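Local coordinates for protein beta-lactamase (Francisella tularensis subsp. tularensis, PDB 3P09) that probably hydrolyses beta-lactams to substituted beta-amino acids, as other class A beta-lactamases do, and so would contribute to antibiotic resistance, at residues A[140-144]-A[157-161]; A[65-69]-A[181-185]; A[75-79]-A[193-198]. One frame throughout, in Å; residues are numbered along the deposited sequence. Where two conformers were deposited one is given.

Contact 1 of 3, residues A[140-144]-A[157-161]; sequences LQNLN and ITADE. With SO4 (sulfate ion), chain E.
I157 meets N144 through a single hydrogen bond: the amide ND2 of N144 donates to I157 O at 3.0 Å, bent to 149° at the hydrogen, with the donor tilted 19° from the carbonyl plane. The N144 CG lies beside its own backbone N (chi1 -71°), which carries the amide out from the helix to this carbonyl. I157 also packs by its side chain, CG2 lying 4.3 Å from L140 CD2 and CD1 4.4 Å from L143 CD2. At T158 the touching atom is the backbone C, 3.8 Å from L140 CD1; its N is bonded instead to N174 OD1. A159 offers its backbone, and the tight pair L140 CD1 to A159 CA, 3.5 Å, presses the methyl against the chain. D160 N is 4.0 Å from L140 CD1 too. E161 lies beyond the contact with helix 140-149, its OE2 making weak links to K67 and S64, consistent with the glutamate of a class A omega loop. At the start of helix 140-149, Q141 N donates to O4 of a sulfate, probably from the crystallisation liquor, at 3.1 Å. With A159 N and O buried and unpartnered in the model, one amide bond and leucine packing link the two segments, without any backbone-to-backbone bond.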
loop_
_atom_site.group_PDB
_atom_site.type_symbol
_atom_site.label_atom_id
_atom_site.label_comp_id
_atom_site.label_asym_id
_atom_site.label_seq_id
_atom_site.Cartn_x
_atom_site.Cartn_y
_atom_site.Cartn_z
ATOM N N LEU A 140 14.986 -6.678 -7.080
ATOM C CA LEU A 140 13.823 -6.031 -7.680
ATOM C C LEU A 140 13.246 -6.750 -8.885
ATOM O O LEU A 140 12.042 -6.665 -9.147
ATOM C CB LEU A 140 14.174 -4.596 -8.068
ATOM C CG LEU A 140 14.368 -3.699 -6.854
ATOM C CD1 LEU A 140 14.848 -2.334 -7.292
ATOM C CD2 LEU A 140 13.043 -3.590 -6.091
ATOM N N GLN A 141 14.101 -7.437 -9.639
ATOM C CA GLN A 141 13.622 -8.160 -10.798
ATOM C C GLN A 141 12.607 -9.213 -10.379
ATOM O O GLN A 141 11.571 -9.375 -11.022
ATOM C CB GLN A 141 14.780 -8.787 -11.574
ATOM C CG GLN A 141 15.692 -7.765 -12.221
ATOM C CD GLN A 141 16.770 -8.406 -13.072
ATOM O OE1 GLN A 141 16.717 -8.351 -14.301
ATOM N NE2 GLN A 141 17.753 -9.027 -12.421
ATOM N N ASN A 142 12.891 -9.909 -9.287
ATOM C CA ASN A 142 11.966 -10.911 -8.771
ATOM C C ASN A 142 10.649 -10.314 -8.297
ATOM O O ASN A 142 9.582 -10.902 -8.490
ATOM C CB ASN A 142 12.611 -11.732 -7.652
ATOM C CG ASN A 142 13.586 -12.757 -8.190
ATOM O OD1 ASN A 142 13.524 -13.115 -9.364
ATOM N ND2 ASN A 142 14.487 -13.234 -7.340
ATOM N N LEU A 143 10.732 -9.156 -7.654
ATOM C CA LEU A 143 9.535 -8.448 -7.227
ATOM C C LEU A 143 8.656 -8.086 -8.419
ATOM O O LEU A 143 7.450 -8.328 -8.400
ATOM C CB LEU A 143 9.903 -7.193 -6.434
ATOM C CG LEU A 143 8.749 -6.300 -5.979
ATOM C CD1 LEU A 143 7.730 -7.107 -5.187
ATOM C CD2 LEU A 143 9.295 -5.131 -5.151
ATOM N N ASN A 144 9.255 -7.497 -9.452
ATOM C CA ASN A 144 8.500 -7.146 -10.652
ATOM C C ASN A 144 7.911 -8.365 -11.368
ATOM O O ASN A 144 6.806 -8.301 -11.894
ATOM C CB ASN A 144 9.354 -6.314 -11.598
ATOM C CG ASN A 144 9.588 -4.919 -11.070
ATOM O OD1 ASN A 144 8.643 -4.221 -10.703
ATOM N ND2 ASN A 144 10.850 -4.515 -10.995
ATOM N N ILE A 157 8.060 -0.526 -10.730
ATOM C CA ILE A 157 8.973 -0.272 -9.618
ATOM C C ILE A 157 10.417 -0.470 -10.073
ATOM O O ILE A 157 10.758 -1.515 -10.652
ATOM C CB ILE A 157 8.672 -1.217 -8.456
ATOM C CG1 ILE A 157 7.292 -0.903 -7.869
ATOM C CG2 ILE A 157 9.754 -1.102 -7.384
ATOM C CD1 ILE A 157 6.786 -1.972 -6.969
ATOM N N THR A 158 11.270 0.526 -9.839
ATOM C CA THR A 158 12.643 0.453 -10.357
ATOM C C THR A 158 13.671 0.689 -9.270
ATOM O O THR A 158 14.871 0.756 -9.547
ATOM C CB THR A 158 12.901 1.475 -11.480
ATOM O OG1 THR A 158 12.696 2.802 -10.973
ATOM C CG2 THR A 158 11.972 1.219 -12.668
ATOM N N ALA A 159 13.200 0.821 -8.036
ATOM C CA ALA A 159 14.105 1.047 -6.919
ATOM C C ALA A 159 13.464 0.665 -5.591
ATOM O O ALA A 159 12.253 0.468 -5.497
ATOM C CB ALA A 159 14.561 2.509 -6.894
ATOM N N ASP A 160 14.297 0.550 -4.566
ATOM C CA ASP A 160 13.805 0.348 -3.215
ATOM C C ASP A 160 13.888 1.676 -2.459
ATOM O O ASP A 160 13.820 2.731 -3.087
ATOM C CB ASP A 160 14.528 -0.811 -2.521
ATOM C CG ASP A 160 16.027 -0.623 -2.456
ATOM O OD1 ASP A 160 16.493 0.533 -2.570
ATOM O OD2 ASP A 160 16.735 -1.640 -2.266
ATOM N N GLU A 161 14.007 1.637 -1.133
ATOM C CA GLU A 161 13.937 2.856 -0.321
ATOM C C GLU A 161 15.301 3.492 -0.178
ATOM O O GLU A 161 16.277 2.791 0.058
ATOM C CB GLU A 161 13.394 2.549 1.094
ATOM C CG GLU A 161 11.890 2.238 1.184
ATOM C CD GLU A 161 11.031 3.487 1.205
ATOM O OE1 GLU A 161 11.545 4.555 1.591
ATOM O OE2 GLU A 161 9.840 3.406 0.836
HETATM S S SO4 E . 18.090 -6.181 -9.285
HETATM O O1 SO4 E . 18.122 -5.711 -7.899
HETATM O O2 SO4 E . 17.578 -5.117 -10.146
HETATM O O3 SO4 E . 19.441 -6.535 -9.710
HETATM O O4 SO4 E . 17.222 -7.354 -9.398
#

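Contact 2 of 3, residues A[65-69]-A[181-185]; sequences VFKFL and ITKDI
F68 reaches I181, D184 and I185 with its ring; no hydrogen bond joins 65-69 to 181-185. CB is set toward helix 178-190, and CG sits between the backbone N and the carbonyl carbon (chi1 87°), the crowded position, which sends the ring straight across. The two faces of the ring meet different partners: I185 CG1 stands over one, 4.2 Å from the centroid and 15° off the normal, a CH-pi contact, while L69 CG covers the opposite face toward its rim. Further out, F68 CE1 lies 3.7 Å from I185 CA and F68 CE2 3.7 Å from I181 CG1, with D184 CB at the ring edge. Helix 66-80 is the one led by a sequence of the SxxK type, S64 to K67, as in class A beta-lactamases; K67 takes no part in this packing, its NZ bonding S64 OG and S125 O, whereas V65 and I185 both continue onto V242 of the beta-sheet. At the tip, F68 CZ is 3.5 Å from I181 O, which lies near the ring plane, and F68 CZ is 3.6 Å from I181 CD1. I181 CD1 is shared, for L69 CD1 lies 4.0 Å from it; L69 CD2 approaches D184 OD2 at 3.6 Å.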
loop_
_atom_site.group_PDB
_atom_site.type_symbol
_atom_site.label_atom_id
_atom_site.label_comp_id
_atom_site.label_asym_id
_atom_site.label_seq_id
_atom_site.Cartn_x
_atom_site.Cartn_y
_atom_site.Cartn_z
ATOM N N VAL A 65 3.538 2.384 -0.563
ATOM C CA VAL A 65 2.511 1.371 -0.817
ATOM C C VAL A 65 3.112 0.089 -1.436
ATOM O O VAL A 65 2.596 -1.012 -1.244
ATOM C CB VAL A 65 1.374 1.931 -1.693
ATOM C CG1 VAL A 65 0.378 0.830 -2.063
ATOM C CG2 VAL A 65 0.655 3.059 -0.951
ATOM N N PHE A 66 4.208 0.231 -2.173
ATOM C CA PHE A 66 4.836 -0.936 -2.789
ATOM C C PHE A 66 5.132 -2.004 -1.730
ATOM O O PHE A 66 5.251 -3.184 -2.045
ATOM C CB PHE A 66 6.119 -0.543 -3.549
ATOM C CG PHE A 66 7.377 -0.594 -2.715
ATOM C CD1 PHE A 66 7.747 0.482 -1.921
ATOM C CD2 PHE A 66 8.202 -1.715 -2.748
ATOM C CE1 PHE A 66 8.907 0.433 -1.160
ATOM C CE2 PHE A 66 9.352 -1.774 -1.987
ATOM C CZ PHE A 66 9.707 -0.699 -1.188
ATOM N N LYS A 67 5.247 -1.598 -0.467
ATOM C CA LYS A 67 5.635 -2.571 0.559
ATOM C C LYS A 67 4.633 -3.729 0.727
ATOM O O LYS A 67 5.020 -4.813 1.155
ATOM C CB LYS A 67 5.944 -1.873 1.898
ATOM C CG LYS A 67 7.212 -1.011 1.812
ATOM C CD LYS A 67 7.310 0.008 2.949
ATOM C CE LYS A 67 8.560 0.882 2.754
ATOM N NZ LYS A 67 8.627 1.967 3.779
ATOM N N PHE A 68 3.359 -3.527 0.389
ATOM C CA PHE A 68 2.425 -4.654 0.496
ATOM C C PHE A 68 2.581 -5.645 -0.658
ATOM O O PHE A 68 2.347 -6.845 -0.494
ATOM C CB PHE A 68 0.954 -4.218 0.731
ATOM C CG PHE A 68 0.159 -3.923 -0.535
ATOM C CD1 PHE A 68 -0.270 -4.952 -1.374
ATOM C CD2 PHE A 68 -0.211 -2.613 -0.838
ATOM C CE1 PHE A 68 -1.023 -4.681 -2.516
ATOM C CE2 PHE A 68 -0.963 -2.325 -1.993
ATOM C CZ PHE A 68 -1.368 -3.366 -2.825
ATOM N N LEU A 69 2.999 -5.151 -1.817
ATOM C CA LEU A 69 3.330 -6.036 -2.941
ATOM C C LEU A 69 4.542 -6.900 -2.609
ATOM O O LEU A 69 4.600 -8.094 -2.930
ATOM C CB LEU A 69 3.644 -5.207 -4.181
ATOM C CG LEU A 69 2.465 -4.391 -4.690
ATOM C CD1 LEU A 69 2.917 -3.470 -5.846
ATOM C CD2 LEU A 69 1.367 -5.322 -5.152
ATOM N N ILE A 181 -3.474 -1.084 -8.252
ATOM C CA ILE A 181 -3.005 -1.303 -6.892
ATOM C C ILE A 181 -4.127 -1.852 -6.017
ATOM O O ILE A 181 -3.873 -2.618 -5.103
ATOM C CB ILE A 181 -2.419 -0.030 -6.265
ATOM C CG1 ILE A 181 -1.525 -0.401 -5.079
ATOM C CG2 ILE A 181 -3.536 0.947 -5.859
ATOM C CD1 ILE A 181 -0.290 -1.184 -5.511
ATOM N N THR A 182 -5.372 -1.499 -6.337
ATOM C CA THR A 182 -6.526 -1.952 -5.561
ATOM C C THR A 182 -6.897 -3.391 -5.924
ATOM O O THR A 182 -7.195 -4.194 -5.050
ATOM C CB THR A 182 -7.752 -1.004 -5.753
ATOM O OG1 THR A 182 -7.411 0.305 -5.297
ATOM C CG2 THR A 182 -8.966 -1.476 -4.953
ATOM N N LYS A 183 -6.894 -3.715 -7.213
ATOM C CA LYS A 183 -7.014 -5.112 -7.629
ATOM C C LYS A 183 -5.914 -5.964 -6.963
ATOM O O LYS A 183 -6.153 -7.102 -6.559
ATOM C CB LYS A 183 -6.964 -5.237 -9.161
ATOM C CG LYS A 183 -8.223 -4.697 -9.864
ATOM C CD LYS A 183 -8.333 -5.151 -11.328
ATOM C CE LYS A 183 -7.027 -5.004 -12.055
ATOM N NZ LYS A 183 -7.024 -5.731 -13.367
ATOM N N ASP A 184 -4.714 -5.404 -6.830
ATOM C CA ASP A 184 -3.601 -6.145 -6.222
ATOM C C ASP A 184 -3.863 -6.526 -4.769
ATOM O O ASP A 184 -3.642 -7.664 -4.371
ATOM C CB ASP A 184 -2.307 -5.332 -6.258
ATOM C CG ASP A 184 -1.708 -5.245 -7.646
ATOM O OD1 ASP A 184 -2.121 -6.029 -8.535
ATOM O OD2 ASP A 184 -0.813 -4.393 -7.839
ATOM N N ILE A 185 -4.299 -5.561 -3.969
ATOM C CA ILE A 185 -4.484 -5.844 -2.548
ATOM C C ILE A 185 -5.646 -6.816 -2.367
ATOM O O ILE A 185 -5.610 -7.681 -1.499
ATOM C CB ILE A 185 -4.681 -4.547 -1.711
ATOM C CG1 ILE A 185 -4.348 -4.812 -0.236
ATOM C CG2 ILE A 185 -6.093 -4.003 -1.860
ATOM C CD1 ILE A 185 -4.264 -3.532 0.610
#

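Contact 3 of 3, residues A[75-79]-A[193-198]; sequences LDYDM and ILDKKH. With SO4 (sulfate ion), chain C.
The imidazole of H198 has M79 on one face and carboxylates at two of its edges. M79 is a selenomethionine deposited in two conformers; in one of them its CG lies over that face, 3.4 Å from the ring centroid, a CH-pi contact that is less certain for the disorder. In the ring plane, H198 NE2 donates to D78 OD2 at 2.7 Å with a straight 179° bond, taken on the lone pair that points away from the other oxygen. The D78 carboxylate is turned 48° against the ring, and its OD1 accepts from L85 N. At the other nitrogen, H198 ND1 donates to D195 OD1, also at 2.7 Å and in the ring plane. Because both ring nitrogens are spoken for, rotation of the imidazole is fixed, and two acceptors would probably favour its protonated form. L75 CD2 lies at the edge as well, 4.0 Å from H198 CD2.

Beside the ring are two apolar pairs. L194 CD1 lies 4.0 Å from L75 CD1, the side chains crossing at about a right angle; L194 CD2 lies 3.7 Å from M79 SE, with the same caution about the conformers. L194 CD2 also touches the backbone at D76 N, 3.7 Å away. The carboxylate of D76 turns elsewhere, to a salt bridge with K149. D195 OD1 has a second task. With CG between its backbone N and carbonyl carbon (chi1 60°), it accepts from H198 N at 3.0 Å, while K196 N donates to O1 of a sulfate, probably from the crystallisation liquor. This is an N-cap at the start of helix 196-208, combined with a His-carboxylate bond that ties the capped turn to helix 66-80.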
loop_
_atom_site.group_PDB
_atom_site.type_symbol
_atom_site.label_atom_id
_atom_site.label_comp_id
_atom_site.label_asym_id
_atom_site.label_seq_id
_atom_site.Cartn_x
_atom_site.Cartn_y
_atom_site.Cartn_z
ATOM N N LEU A 75 5.389 -13.862 0.757
ATOM C CA LEU A 75 4.480 -14.945 1.146
ATOM C C LEU A 75 4.362 -15.998 0.048
ATOM O O LEU A 75 4.281 -17.204 0.321
ATOM C CB LEU A 75 3.101 -14.382 1.494
ATOM C CG LEU A 75 3.081 -13.509 2.757
ATOM C CD1 LEU A 75 1.781 -12.746 2.897
ATOM C CD2 LEU A 75 3.320 -14.370 3.979
ATOM N N ASP A 76 4.344 -15.538 -1.195
ATOM C CA ASP A 76 4.308 -16.437 -2.336
ATOM C C ASP A 76 5.600 -17.254 -2.314
ATOM O O ASP A 76 5.583 -18.471 -2.492
ATOM C CB ASP A 76 4.168 -15.611 -3.625
ATOM C CG ASP A 76 4.393 -16.428 -4.896
ATOM O OD1 ASP A 76 3.411 -16.976 -5.438
ATOM O OD2 ASP A 76 5.548 -16.491 -5.372
ATOM N N TYR A 77 6.719 -16.579 -2.063
ATOM C CA TYR A 77 8.015 -17.257 -1.987
ATOM C C TYR A 77 7.959 -18.371 -0.951
ATOM O O TYR A 77 8.379 -19.509 -1.206
ATOM C CB TYR A 77 9.115 -16.257 -1.622
ATOM C CG TYR A 77 10.522 -16.793 -1.780
ATOM C CD1 TYR A 77 11.204 -16.654 -2.982
ATOM C CD2 TYR A 77 11.163 -17.441 -0.735
ATOM C CE1 TYR A 77 12.491 -17.145 -3.142
ATOM C CE2 TYR A 77 12.458 -17.932 -0.881
ATOM C CZ TYR A 77 13.114 -17.778 -2.087
ATOM O OH TYR A 77 14.392 -18.265 -2.245
ATOM N N ASP A 78 7.405 -18.051 0.210
ATOM C CA ASP A 78 7.310 -19.022 1.295
ATOM C C ASP A 78 6.514 -20.252 0.869
ATOM O O ASP A 78 6.850 -21.379 1.238
ATOM C CB ASP A 78 6.702 -18.397 2.556
ATOM C CG ASP A 78 6.574 -19.402 3.692
ATOM O OD1 ASP A 78 7.608 -19.728 4.311
ATOM O OD2 ASP A 78 5.448 -19.867 3.965
HETATM N N MSE A 79 5.457 -20.032 0.096
HETATM C CA MSE A 79 4.671 -21.148 -0.408
HETATM C C MSE A 79 5.527 -22.078 -1.267
HETATM O O MSE A 79 5.365 -23.298 -1.226
HETATM C CB MSE A 79 3.469 -20.640 -1.204
HETATM C CG MSE A 79 2.355 -20.092 -0.329
HETATM SE SE MSE A 79 0.953 -19.295 -1.428
HETATM C CE MSE A 79 0.426 -20.868 -2.449
ATOM N N ILE A 193 -3.906 -16.518 -5.550
ATOM C CA ILE A 193 -2.460 -16.692 -5.642
ATOM C C ILE A 193 -1.831 -17.187 -4.344
ATOM O O ILE A 193 -0.979 -18.073 -4.373
ATOM C CB ILE A 193 -1.737 -15.438 -6.137
ATOM C CG1 ILE A 193 -2.127 -14.250 -5.288
ATOM C CG2 ILE A 193 -2.053 -15.175 -7.608
ATOM C CD1 ILE A 193 -0.937 -13.584 -4.713
ATOM N N LEU A 194 -2.233 -16.600 -3.216
ATOM C CA LEU A 194 -1.828 -17.099 -1.911
ATOM C C LEU A 194 -2.872 -18.101 -1.425
ATOM O O LEU A 194 -4.049 -17.960 -1.738
ATOM C CB LEU A 194 -1.723 -15.947 -0.900
ATOM C CG LEU A 194 -0.670 -14.891 -1.212
ATOM C CD1 LEU A 194 -0.592 -13.867 -0.074
ATOM C CD2 LEU A 194 0.664 -15.560 -1.451
ATOM N N ASP A 195 -2.461 -19.103 -0.649
ATOM C CA ASP A 195 -3.436 -20.065 -0.136
ATOM C C ASP A 195 -4.064 -19.528 1.136
ATOM O O ASP A 195 -3.695 -18.452 1.593
ATOM C CB ASP A 195 -2.810 -21.438 0.097
ATOM C CG ASP A 195 -1.677 -21.405 1.100
ATOM O OD1 ASP A 195 -1.573 -20.425 1.869
ATOM O OD2 ASP A 195 -0.891 -22.377 1.125
ATOM N N LYS A 196 -4.991 -20.281 1.723
ATOM C CA LYS A 196 -5.693 -19.790 2.903
ATOM C C LYS A 196 -4.751 -19.342 4.015
ATOM O O LYS A 196 -4.912 -18.262 4.568
ATOM C CB LYS A 196 -6.681 -20.819 3.451
ATOM C CG LYS A 196 -7.453 -20.304 4.664
ATOM C CD LYS A 196 -8.384 -21.360 5.242
ATOM C CE LYS A 196 -9.383 -20.738 6.208
ATOM N NZ LYS A 196 -8.716 -19.949 7.291
ATOM N N LYS A 197 -3.775 -20.169 4.361
ATOM C CA LYS A 197 -2.888 -19.804 5.462
ATOM C C LYS A 197 -2.165 -18.489 5.186
ATOM O O LYS A 197 -1.986 -17.663 6.085
ATOM C CB LYS A 197 -1.867 -20.903 5.750
ATOM C CG LYS A 197 -0.999 -20.592 6.959
ATOM C CD LYS A 197 -0.265 -21.826 7.471
ATOM C CE LYS A 197 1.029 -22.059 6.712
ATOM N NZ LYS A 197 1.949 -20.896 6.840
ATOM N N HIS A 198 -1.739 -18.295 3.944
ATOM C CA HIS A 198 -0.954 -17.109 3.615
ATOM C C HIS A 198 -1.799 -15.867 3.409
ATOM O O HIS A 198 -1.339 -14.760 3.700
ATOM C CB HIS A 198 -0.035 -17.358 2.418
ATOM C CG HIS A 198 1.066 -18.331 2.711
ATOM N ND1 HIS A 198 0.877 -19.696 2.686
ATOM C CD2 HIS A 198 2.358 -18.134 3.066
ATOM C CE1 HIS A 198 2.011 -20.301 2.996
ATOM N NE2 HIS A 198 2.924 -19.376 3.237
HETATM S S SO4 C . -5.972 -23.028 -1.230
HETATM O O1 SO4 C . -6.592 -22.040 -0.347
HETATM O O2 SO4 C . -5.268 -22.356 -2.319
HETATM O O3 SO4 C . -5.032 -23.832 -0.455
HETATM O O4 SO4 C . -6.993 -23.899 -1.806
#

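After an N-terminal helix and the first strands comes helix 66-80, whose first turn, with V65 just before it, gives 65-69 to contact 2 and which later gives 75-79 to contact 3. Further on comes helix 140-149, and contact 1 closes a short loop, 12 residues between segments 140-144 and 157-161. Helix 178-190 then closes contact 2 and the start of helix 196-208 contact 3. These two long loops cross, and contact 1 is nested inside both. Contacts 1 and 2 touch, I157 CD1 packing on F66 CB; contact 3 stays about 6 Å from contact 1 and 7 Å from contact 2, nearest atoms. Helix 66-80 thus ties helices 178-190 and 196-208 to the loop carrying 157-161, which would correspond to the class A omega loop.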